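Local coordinates for protein putative oxidoreductase (Bacteroides fragilis NCTC 9343, PDB 3EOF) that probably acts as an FMN-dependent oxidoreductase of the nitroreductase family, binding flavin mononucleotide in pockets shared by its two subunits, at residues 22-27 with 124-129; 31-36 with 44-49; 136-141 with 238-243. All blocks are in the same frame, centred on the assembly; numbering follows the deposited sequence.

In the fold
Contacts 1 and 2 share helix 22-32. Contact 1 packs it on the loop leading into strand 127-131, contact 2 on strand 44-49; these are the outermost strands of the sheet within this chain. The two contacts touch through L25 and V48. Contact 2 is the buried one: aromatic and aliphatic groups meet there, a water joins two backbone carbonyls and a tyrosine hydroxyl, and S36 touches an FMN. Contact 1 is smaller, purely aliphatic and only partly buried, although its strand runs on to the other FMN. Contact 3 stands apart, joining two helices. It is partly buried: P138 and V240 are buried, R243 is exposed, and Q139 pairs with R243. All three have the second subunit nearby.

Contact 1. Residues 22-27 with 124-129; sequences PDLLND and AGLGIC. With FMN (flavin mononucleotide), chain C.
L24 reaches from helix 22-32 to A124 and L126 with its two methyl groups. Its CG lies anti to the backbone N (chi1 -179°), which carries the fork outward from the helix. The branches then divide the work. CD2 meets CD1 of L126 at 4.3 Å, and CD1 faces CB of A124 at 4.4 Å. The contact is light, with 94 Å² buried in total.

The firmer half is at L126. This residue is buried, and its side chain also packs on V159 and Y161. Y161 touches L24 as well, so the L24-L126 pair has a common neighbour. The looser half is at A124. Both L24 and A124 are partly exposed, and the next residue, G125, is open to solvent.

G125 has a positive phi (89°) and is the C-prime residue of a Schellman motif that ends helix 100-123. L126 N bonds to A121 O, and G125 N to E122 O. The chain then turns directly into strand 127-131 of the nitroreductase fold.

That strand leads inward to the flavin. C129 has SG anti to its N (chi1 -176°), and SG lies 3.6 Å from N1 of the FMN. T11 touches the C129 side chain. Both it and T37 N of the second subunit are hydrogen-bonded to the FMN.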
loop_
_atom_site.group_PDB
_atom_site.type_symbol
_atom_site.label_atom_id
_atom_site.label_comp_id
_atom_site.label_asym_id
_atom_site.label_seq_id
_atom_site.Cartn_x
_atom_site.Cartn_y
_atom_site.Cartn_z
ATOM N N PRO A 22 -3.815 2.341 -25.339
ATOM C CA PRO A 22 -3.257 3.448 -24.549
ATOM C C PRO A 22 -4.360 4.316 -23.892
ATOM O O PRO A 22 -4.245 4.651 -22.723
ATOM C CB PRO A 22 -2.437 4.244 -25.584
ATOM C CG PRO A 22 -2.071 3.224 -26.635
ATOM C CD PRO A 22 -3.257 2.291 -26.706
ATOM N N ASP A 23 -5.424 4.663 -24.623
ATOM C CA ASP A 23 -6.508 5.489 -24.047
ATOM C C ASP A 23 -6.998 4.905 -22.723
ATOM O O ASP A 23 -7.103 5.622 -21.720
ATOM C CB ASP A 23 -7.702 5.687 -25.006
ATOM C CG ASP A 23 -7.431 6.699 -26.151
ATOM O OD1 ASP A 23 -6.289 7.170 -26.275
ATOM O OD2 ASP A 23 -8.385 7.009 -26.942
ATOM N N LEU A 24 -7.264 3.601 -22.723
ATOM C CA LEU A 24 -7.767 2.886 -21.529
ATOM C C LEU A 24 -6.717 2.772 -20.427
ATOM O O LEU A 24 -6.978 3.152 -19.291
ATOM C CB LEU A 24 -8.369 1.495 -21.882
ATOM C CG LEU A 24 -8.935 0.686 -20.695
ATOM C CD1 LEU A 24 -10.002 1.495 -19.960
ATOM C CD2 LEU A 24 -9.469 -0.657 -21.129
ATOM N N LEU A 25 -5.547 2.227 -20.737
ATOM C CA LEU A 25 -4.498 2.169 -19.735
ATOM C C LEU A 25 -4.211 3.569 -19.124
ATOM O O LEU A 25 -4.168 3.731 -17.924
ATOM C CB LEU A 25 -3.209 1.543 -20.295
ATOM C CG LEU A 25 -2.231 1.193 -19.195
ATOM C CD1 LEU A 25 -2.730 0.068 -18.223
ATOM C CD2 LEU A 25 -0.885 0.799 -19.844
ATOM N N ASN A 26 -4.021 4.582 -19.949
ATOM C CA ASN A 26 -3.737 5.908 -19.437
ATOM C C ASN A 26 -4.879 6.492 -18.647
ATOM O O ASN A 26 -4.640 7.218 -17.701
ATOM C CB ASN A 26 -3.356 6.863 -20.559
ATOM C CG ASN A 26 -2.001 6.547 -21.191
ATOM O OD1 ASN A 26 -1.106 5.940 -20.579
ATOM N ND2 ASN A 26 -1.849 6.974 -22.432
ATOM N N ASP A 27 -6.118 6.182 -19.021
ATOM C CA ASP A 27 -7.284 6.712 -18.295
ATOM C C ASP A 27 -7.362 6.073 -16.896
ATOM O O ASP A 27 -7.576 6.758 -15.921
ATOM C CB ASP A 27 -8.563 6.482 -19.083
ATOM C CG ASP A 27 -9.729 7.389 -18.638
ATOM O OD1 ASP A 27 -9.509 8.456 -18.012
ATOM O OD2 ASP A 27 -10.889 7.033 -18.962
ATOM N N ALA A 124 -13.241 -2.052 -15.052
ATOM C CA ALA A 124 -13.210 -1.950 -16.513
ATOM C C ALA A 124 -13.195 -3.336 -17.201
ATOM O O ALA A 124 -13.077 -3.426 -18.413
ATOM C CB ALA A 124 -12.012 -1.121 -16.976
ATOM N N GLY A 125 -13.339 -4.419 -16.459
ATOM C CA GLY A 125 -13.407 -5.735 -17.100
ATOM C C GLY A 125 -12.048 -6.398 -17.288
ATOM O O GLY A 125 -11.943 -7.435 -17.904
ATOM N N LEU A 126 -10.994 -5.806 -16.764
ATOM C CA LEU A 126 -9.666 -6.438 -16.883
ATOM C C LEU A 126 -9.368 -7.355 -15.680
ATOM O O LEU A 126 -10.075 -7.363 -14.678
ATOM C CB LEU A 126 -8.599 -5.370 -17.017
ATOM C CG LEU A 126 -8.649 -4.401 -18.199
ATOM C CD1 LEU A 126 -7.900 -3.080 -17.897
ATOM C CD2 LEU A 126 -8.127 -5.028 -19.467
ATOM N N GLY A 127 -8.338 -8.185 -15.817
ATOM C CA GLY A 127 -7.910 -9.047 -14.738
ATOM C C GLY A 127 -6.482 -8.627 -14.428
ATOM O O GLY A 127 -5.710 -8.280 -15.302
ATOM N N ILE A 128 -6.143 -8.647 -13.162
ATOM C CA ILE A 128 -4.842 -8.249 -12.700
ATOM C C ILE A 128 -4.270 -9.345 -11.774
ATOM O O ILE A 128 -4.973 -10.208 -11.269
ATOM C CB ILE A 128 -4.911 -6.883 -11.935
ATOM C CG1 ILE A 128 -5.670 -7.021 -10.610
ATOM C CG2 ILE A 128 -5.585 -5.745 -12.817
ATOM C CD1 ILE A 128 -4.873 -7.542 -9.411
ATOM N N CYS A 129 -2.971 -9.254 -11.560
ATOM C CA CYS A 129 -2.237 -10.123 -10.668
ATOM C C CYS A 129 -1.034 -9.333 -10.190
ATOM O O CYS A 129 -0.312 -8.737 -10.989
ATOM C CB CYS A 129 -1.760 -11.382 -11.372
ATOM S SG CYS A 129 -0.946 -12.521 -10.263
HETATM N N1 FMN C . 0.073 -14.180 -7.294
HETATM C C2 FMN C . 0.982 -14.947 -8.031
HETATM O O2 FMN C . 0.590 -15.851 -8.786
HETATM N N3 FMN C . 2.358 -14.739 -7.909
HETATM C C4 FMN C . 2.901 -13.759 -7.054
HETATM O O4 FMN C . 4.091 -13.320 -7.279
HETATM C C4A FMN C . 1.953 -13.001 -6.298
HETATM N N5 FMN C . 2.408 -12.021 -5.427
HETATM C C5A FMN C . 1.532 -11.222 -4.706
HETATM C C6 FMN C . 2.087 -10.245 -3.868
HETATM C C7 FMN C . 1.277 -9.421 -3.108
HETATM C C7M FMN C . 1.942 -8.414 -2.214
HETATM C C8 FMN C . -0.106 -9.576 -3.169
HETATM C C8M FMN C . -0.961 -8.531 -2.534
HETATM C C9 FMN C . -0.674 -10.558 -4.011
HETATM C C9A FMN C . 0.135 -11.412 -4.803
HETATM N N10 FMN C . -0.354 -12.425 -5.667
HETATM C C10 FMN C . 0.549 -13.208 -6.409
HETATM C "C1'" FMN C . -1.839 -12.762 -5.772
HETATM C "C2'" FMN C . -2.260 -13.529 -4.527
HETATM O "O2'" FMN C . -1.683 -14.840 -4.589
HETATM C "C3'" FMN C . -3.765 -13.521 -4.347
HETATM O "O3'" FMN C . -4.286 -12.207 -4.074
HETATM C "C4'" FMN C . -4.226 -14.464 -3.226
HETATM O "O4'" FMN C . -4.025 -15.815 -3.591
HETATM C "C5'" FMN C . -5.708 -14.322 -3.022
HETATM O "O5'" FMN C . -6.263 -14.524 -4.324
HETATM P P FMN C . -7.360 -13.495 -4.955
HETATM O O1P FMN C . -6.732 -12.105 -5.190
HETATM O O2P FMN C . -8.491 -13.362 -3.968
HETATM O O3P FMN C . -7.883 -14.222 -6.203
#

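Contact 2. Residues 31-36 with 44-49; sequences TSFRAS and YSVVVT. With FMN (flavin mononucleotide), chain D.
The type I beta turn S32-A35, at the end of helix 22-32, leads into S36 of an FMN pocket, and here it packs on strand 44-49. F33 supplies the side chain of the turn, and Y44 and V46 supply those of the strand. CD1 of F33 lies 3.6 Å from CE1 of Y44. The two rings cross obliquely, with centroids 5.5 Å apart and planes at 39°. Further out on the F33 ring, CE1 meets CG2 of V46 at 3.7 Å, and this methyl sits at the ring edge. Y44 has CG between its N and carbonyl carbon (chi1 46°), and its ring runs toward the turn.

The phenol oxygen of Y44 comes up to the turn, with OH 3.5 Å from CB of F33. Q42 NE2 is hydrogen-bonded to this OH. A water also lies 2.6 Å from Y44 OH and 2.7 Å from A35 O, and it reaches F33 O as well. The same two carbonyls accept from R171 of the second subunit, which also bonds the FMN. They therefore act as a second shell to the flavin. S36 touches the cofactor directly, with CA 3.3 Å from O3' of the FMN.

Helix 100-123 covers Y44 through T110 and V113. V46 and V48 pack on helix 22-32 and on strand 73-80. The strand pairs with 73-80 within the chain, and in a parallel ladder with a strand of the second subunit.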
loop_
_atom_site.group_PDB
_atom_site.type_symbol
_atom_site.label_atom_id
_atom_site.label_comp_id
_atom_site.label_asym_id
_atom_site.label_seq_id
_atom_site.Cartn_x
_atom_site.Cartn_y
_atom_site.Cartn_z
ATOM N N THR A 31 -6.654 8.148 -13.430
ATOM C CA THR A 31 -7.646 8.072 -12.354
ATOM C C THR A 31 -7.009 7.445 -11.116
ATOM O O THR A 31 -7.189 7.919 -10.016
ATOM C CB THR A 31 -8.941 7.322 -12.775
ATOM O OG1 THR A 31 -9.475 7.860 -14.001
ATOM C CG2 THR A 31 -9.996 7.465 -11.706
ATOM N N SER A 32 -6.214 6.407 -11.270
ATOM C CA SER A 32 -5.592 5.830 -10.089
ATOM C C SER A 32 -4.779 6.877 -9.332
ATOM O O SER A 32 -4.729 6.859 -8.106
ATOM C CB SER A 32 -4.744 4.617 -10.444
ATOM O OG SER A 32 -3.526 4.998 -11.038
ATOM N N PHE A 33 -4.192 7.828 -10.062
ATOM C CA PHE A 33 -3.328 8.831 -9.453
ATOM C C PHE A 33 -4.109 9.812 -8.590
ATOM O O PHE A 33 -3.509 10.584 -7.866
ATOM C CB PHE A 33 -2.459 9.588 -10.469
ATOM C CG PHE A 33 -1.607 8.719 -11.361
ATOM C CD1 PHE A 33 -1.192 7.464 -10.975
ATOM C CD2 PHE A 33 -1.187 9.202 -12.604
ATOM C CE1 PHE A 33 -0.380 6.694 -11.806
ATOM C CE2 PHE A 33 -0.421 8.441 -13.422
ATOM C CZ PHE A 33 -0.018 7.170 -13.027
ATOM N N ARG A 34 -5.435 9.755 -8.642
ATOM C CA ARG A 34 -6.286 10.496 -7.716
ATOM C C ARG A 34 -6.311 9.885 -6.299
ATOM O O ARG A 34 -6.931 10.445 -5.420
ATOM C CB ARG A 34 -7.724 10.629 -8.275
ATOM C CG ARG A 34 -7.820 11.646 -9.386
ATOM C CD ARG A 34 -7.632 12.957 -8.732
ATOM N NE ARG A 34 -7.484 14.079 -9.630
ATOM C CZ ARG A 34 -7.255 15.307 -9.178
ATOM N NH1 ARG A 34 -7.177 15.531 -7.853
ATOM N NH2 ARG A 34 -7.101 16.301 -10.039
ATOM N N ALA A 35 -5.648 8.745 -6.096
ATOM C CA ALA A 35 -5.494 8.113 -4.783
ATOM C C ALA A 35 -4.841 9.141 -3.875
ATOM O O ALA A 35 -4.125 10.063 -4.340
ATOM C CB ALA A 35 -4.588 6.842 -4.879
ATOM N N SER A 36 -5.088 9.004 -2.579
ATOM C CA SER A 36 -4.506 9.905 -1.596
ATOM C C SER A 36 -3.045 9.803 -1.730
ATOM O O SER A 36 -2.516 8.710 -2.038
ATOM C CB SER A 36 -4.917 9.512 -0.196
ATOM O OG SER A 36 -6.294 9.656 -0.076
ATOM N N TYR A 44 5.561 8.479 -6.569
ATOM C CA TYR A 44 5.593 7.267 -7.348
ATOM C C TYR A 44 5.768 7.555 -8.813
ATOM O O TYR A 44 5.526 8.670 -9.296
ATOM C CB TYR A 44 4.256 6.502 -7.179
ATOM C CG TYR A 44 3.013 7.376 -7.299
ATOM C CD1 TYR A 44 2.485 7.696 -8.534
ATOM C CD2 TYR A 44 2.394 7.921 -6.182
ATOM C CE1 TYR A 44 1.366 8.508 -8.654
ATOM C CE2 TYR A 44 1.271 8.762 -6.307
ATOM C CZ TYR A 44 0.764 9.019 -7.551
ATOM O OH TYR A 44 -0.354 9.802 -7.722
ATOM N N SER A 45 6.209 6.523 -9.513
ATOM C CA SER A 45 6.278 6.502 -10.948
ATOM C C SER A 45 5.793 5.118 -11.296
ATOM O O SER A 45 5.883 4.209 -10.494
ATOM C CB SER A 45 7.698 6.701 -11.460
ATOM O OG SER A 45 8.045 8.063 -11.356
ATOM N N VAL A 46 5.274 4.991 -12.500
ATOM C CA VAL A 46 4.780 3.744 -13.040
ATOM C C VAL A 46 5.506 3.492 -14.350
ATOM O O VAL A 46 5.382 4.279 -15.331
ATOM C CB VAL A 46 3.244 3.810 -13.326
ATOM C CG1 VAL A 46 2.723 2.398 -13.798
ATOM C CG2 VAL A 46 2.455 4.341 -12.099
ATOM N N VAL A 47 6.280 2.408 -14.397
ATOM C CA VAL A 47 6.873 1.992 -15.631
ATOM C C VAL A 47 5.888 1.037 -16.309
ATOM O O VAL A 47 5.471 0.018 -15.731
ATOM C CB VAL A 47 8.243 1.318 -15.454
ATOM C CG1 VAL A 47 8.782 0.980 -16.792
ATOM C CG2 VAL A 47 9.186 2.247 -14.724
ATOM N N VAL A 48 5.508 1.396 -17.534
ATOM C CA VAL A 48 4.595 0.625 -18.388
ATOM C C VAL A 48 5.443 -0.169 -19.391
ATOM O O VAL A 48 6.157 0.411 -20.189
ATOM C CB VAL A 48 3.612 1.540 -19.153
ATOM C CG1 VAL A 48 2.709 0.715 -20.110
ATOM C CG2 VAL A 48 2.770 2.397 -18.142
ATOM N N THR A 49 5.380 -1.502 -19.262
ATOM C CA THR A 49 6.025 -2.480 -20.113
ATOM C C THR A 49 5.037 -3.220 -21.031
ATOM O O THR A 49 4.205 -3.977 -20.589
ATOM C CB THR A 49 6.748 -3.471 -19.243
ATOM O OG1 THR A 49 7.707 -2.735 -18.466
ATOM C CG2 THR A 49 7.392 -4.598 -20.053
HETATM N N1 FMN D . -3.953 14.332 5.268
HETATM C C2 FMN D . -3.960 15.028 6.480
HETATM O O2 FMN D . -4.699 16.008 6.681
HETATM N N3 FMN D . -3.084 14.663 7.490
HETATM C C4 FMN D . -2.208 13.585 7.358
HETATM O O4 FMN D . -1.827 13.071 8.430
HETATM C C4A FMN D . -2.190 12.866 6.133
HETATM N N5 FMN D . -1.325 11.775 5.929
HETATM C C5A FMN D . -1.341 11.045 4.729
HETATM C C6 FMN D . -0.472 9.958 4.552
HETATM C C7 FMN D . -0.464 9.194 3.380
HETATM C C7M FMN D . -0.159 7.716 3.524
HETATM C C8 FMN D . -1.335 9.576 2.351
HETATM C C8M FMN D . -1.616 8.591 1.271
HETATM C C9 FMN D . -2.195 10.663 2.499
HETATM C C9A FMN D . -2.226 11.423 3.690
HETATM N N10 FMN D . -3.101 12.521 3.891
HETATM C C10 FMN D . -3.078 13.248 5.087
HETATM C "C1'" FMN D . -3.994 13.026 2.801
HETATM C "C2'" FMN D . -3.148 13.794 1.793
HETATM O "O2'" FMN D . -2.602 14.961 2.387
HETATM C "C3'" FMN D . -4.020 14.081 0.563
HETATM O "O3'" FMN D . -4.305 12.857 -0.089
HETATM C "C4'" FMN D . -3.393 15.070 -0.418
HETATM O "O4'" FMN D . -3.555 16.395 0.061
HETATM C "C5'" FMN D . -4.066 15.011 -1.772
HETATM O "O5'" FMN D . -5.415 15.329 -1.539
HETATM P P FMN D . -6.676 14.470 -2.109
HETATM O O1P FMN D . -6.554 14.354 -3.607
HETATM O O2P FMN D . -7.937 15.254 -1.801
HETATM O O3P FMN D . -6.661 13.108 -1.427
HETATM O O HOH W 1 -1.888 9.481 -5.705
#

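Contact 3. Residues 136-141 with 238-243; sequences YNPQMI and LKVLRR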
loop_
_atom_site.group_PDB
_atom_site.type_symbol
_atom_site.label_atom_id
_atom_site.label_comp_id
_atom_site.label_asym_id
_atom_site.label_seq_id
_atom_site.Cartn_x
_atom_site.Cartn_y
_atom_site.Cartn_z
ATOM N N TYR A 136 11.645 -9.392 -4.121
ATOM C CA TYR A 136 12.708 -10.455 -4.049
ATOM C C TYR A 136 13.858 -10.076 -4.962
ATOM O O TYR A 136 15.044 -10.367 -4.683
ATOM C CB TYR A 136 12.200 -11.841 -4.458
ATOM C CG TYR A 136 11.336 -12.472 -3.411
ATOM C CD1 TYR A 136 10.039 -12.003 -3.194
ATOM C CD2 TYR A 136 11.821 -13.501 -2.610
ATOM C CE1 TYR A 136 9.240 -12.546 -2.227
ATOM C CE2 TYR A 136 11.034 -14.054 -1.620
ATOM C CZ TYR A 136 9.732 -13.579 -1.437
ATOM O OH TYR A 136 8.926 -14.116 -0.454
ATOM N N ASN A 137 13.502 -9.508 -6.115
ATOM C CA ASN A 137 14.510 -9.115 -7.114
ATOM C C ASN A 137 14.475 -7.665 -7.526
ATOM O O ASN A 137 14.515 -7.367 -8.721
ATOM C CB ASN A 137 14.341 -9.977 -8.347
ATOM C CG ASN A 137 14.978 -11.340 -8.202
ATOM O OD1 ASN A 137 16.109 -11.471 -7.725
ATOM N ND2 ASN A 137 14.270 -12.363 -8.666
ATOM N N PRO A 138 14.488 -6.756 -6.545
ATOM C CA PRO A 138 14.420 -5.354 -6.907
ATOM C C PRO A 138 15.648 -4.928 -7.702
ATOM O O PRO A 138 15.529 -4.154 -8.630
ATOM C CB PRO A 138 14.321 -4.631 -5.536
ATOM C CG PRO A 138 15.013 -5.578 -4.580
ATOM C CD PRO A 138 14.580 -6.928 -5.079
ATOM N N GLN A 139 16.833 -5.423 -7.389
ATOM C CA GLN A 139 17.966 -4.978 -8.183
ATOM C C GLN A 139 17.790 -5.248 -9.669
ATOM O O GLN A 139 18.123 -4.406 -10.473
ATOM C CB GLN A 139 19.271 -5.574 -7.694
ATOM C CG GLN A 139 20.525 -4.872 -8.351
ATOM C CD GLN A 139 20.590 -3.385 -8.030
ATOM O OE1 GLN A 139 20.584 -3.021 -6.869
ATOM N NE2 GLN A 139 20.635 -2.519 -9.060
HETATM N N MSE A 140 17.267 -6.416 -10.032
HETATM C CA MSE A 140 17.080 -6.813 -11.432
HETATM C C MSE A 140 16.060 -5.943 -12.106
HETATM O O MSE A 140 16.167 -5.646 -13.271
HETATM C CB MSE A 140 16.625 -8.257 -11.520
HETATM C CG MSE A 140 17.709 -9.291 -11.127
HETATM SE SE MSE A 140 17.029 -11.124 -11.202
HETATM C CE MSE A 140 16.874 -11.326 -12.987
ATOM N N ILE A 141 15.048 -5.574 -11.386
ATOM C CA ILE A 141 14.004 -4.691 -11.929
ATOM C C ILE A 141 14.645 -3.325 -12.061
ATOM O O ILE A 141 14.457 -2.661 -13.056
ATOM C CB ILE A 141 12.794 -4.694 -11.008
ATOM C CG1 ILE A 141 12.197 -6.101 -10.997
ATOM C CG2 ILE A 141 11.727 -3.691 -11.470
ATOM C CD1 ILE A 141 11.145 -6.342 -9.949
ATOM N N LEU A 238 17.767 -4.198 2.421
ATOM C CA LEU A 238 18.566 -3.135 3.014
ATOM C C LEU A 238 19.647 -2.742 2.046
ATOM O O LEU A 238 19.844 -1.569 1.832
ATOM C CB LEU A 238 19.155 -3.559 4.361
ATOM C CG LEU A 238 18.129 -3.793 5.474
ATOM C CD1 LEU A 238 18.781 -4.437 6.680
ATOM C CD2 LEU A 238 17.501 -2.502 5.815
ATOM N N LYS A 239 20.311 -3.723 1.436
ATOM C CA LYS A 239 21.317 -3.458 0.441
ATOM C C LYS A 239 20.809 -2.630 -0.746
ATOM O O LYS A 239 21.471 -1.699 -1.193
ATOM C CB LYS A 239 21.933 -4.768 -0.076
ATOM C CG LYS A 239 22.809 -5.475 0.926
ATOM C CD LYS A 239 23.394 -6.778 0.329
ATOM C CE LYS A 239 24.329 -7.461 1.333
ATOM N NZ LYS A 239 24.911 -8.776 0.832
ATOM N N VAL A 240 19.646 -2.986 -1.270
ATOM C CA VAL A 240 19.115 -2.319 -2.440
ATOM C C VAL A 240 18.586 -0.945 -2.064
ATOM O O VAL A 240 18.750 0.012 -2.839
ATOM C CB VAL A 240 18.052 -3.173 -3.156
ATOM C CG1 VAL A 240 17.505 -2.461 -4.396
ATOM C CG2 VAL A 240 18.665 -4.489 -3.560
ATOM N N LEU A 241 18.007 -0.817 -0.877
ATOM C CA LEU A 241 17.530 0.488 -0.421
ATOM C C LEU A 241 18.731 1.440 -0.296
ATOM O O LEU A 241 18.655 2.614 -0.666
ATOM C CB LEU A 241 16.820 0.351 0.914
ATOM C CG LEU A 241 15.371 -0.115 0.944
ATOM C CD1 LEU A 241 15.059 -0.541 2.387
ATOM C CD2 LEU A 241 14.463 0.986 0.484
ATOM N N ARG A 242 19.860 0.905 0.182
ATOM C CA ARG A 242 21.085 1.680 0.338
ATOM C C ARG A 242 21.571 2.173 -1.046
ATOM O O ARG A 242 21.831 3.362 -1.276
ATOM C CB ARG A 242 22.145 0.808 1.030
ATOM C CG ARG A 242 23.523 1.466 1.208
ATOM C CD ARG A 242 24.410 0.742 2.279
ATOM N NE ARG A 242 23.651 0.440 3.515
ATOM C CZ ARG A 242 23.359 -0.787 3.974
ATOM N NH1 ARG A 242 23.795 -1.896 3.357
ATOM N NH2 ARG A 242 22.646 -0.904 5.096
ATOM N N ARG A 243 21.618 1.228 -1.976
ATOM C CA ARG A 243 22.098 1.443 -3.328
ATOM C C ARG A 243 21.220 2.498 -3.996
ATOM O O ARG A 243 21.689 3.321 -4.791
ATOM C CB ARG A 243 22.043 0.092 -4.040
ATOM C CG ARG A 243 23.228 -0.220 -4.885
ATOM C CD ARG A 243 23.746 -1.646 -4.589
ATOM N NE ARG A 243 22.831 -2.712 -4.996
ATOM C CZ ARG A 243 22.953 -4.008 -4.668
ATOM N NH1 ARG A 243 23.928 -4.441 -3.862
ATOM N NH2 ARG A 243 22.059 -4.883 -5.120
#
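Q139 and R243 cross at about a right angle, and the amide of one meets the guanidinium of the other. R243 approaches side-on, so that NE and NH2 both bond to OE1 of Q139, each at 2.9 Å. OE1 lies in the guanidinium plane. The amide is not coplanar with it, as the two planes differ by 55°. Both nitrogens come from the same face of the amide, and NE stands well above the carbonyl plane (50°). The Q139 chain bends at chi2 (61°), and its CG comes 3.6 Å from NH2. The other end of the amide is held too, because NE2 bonds to OD1 of D143.

These residues lie in the first turn of helix 138-145 and at the end of helix 227-243, near the C-terminus. P138 begins the former, with N137 at its N-cap. Next to the polar pair is an apolar one: CG of P138 meets CG2 of V240 at 3.9 Å. V240 CG1 also lies 4.0 Å from Q139 OE1, so V240 touches both P138 and Q139. F152 of strand 151-160 packs on P138 and V240 alike. R243 itself is exposed.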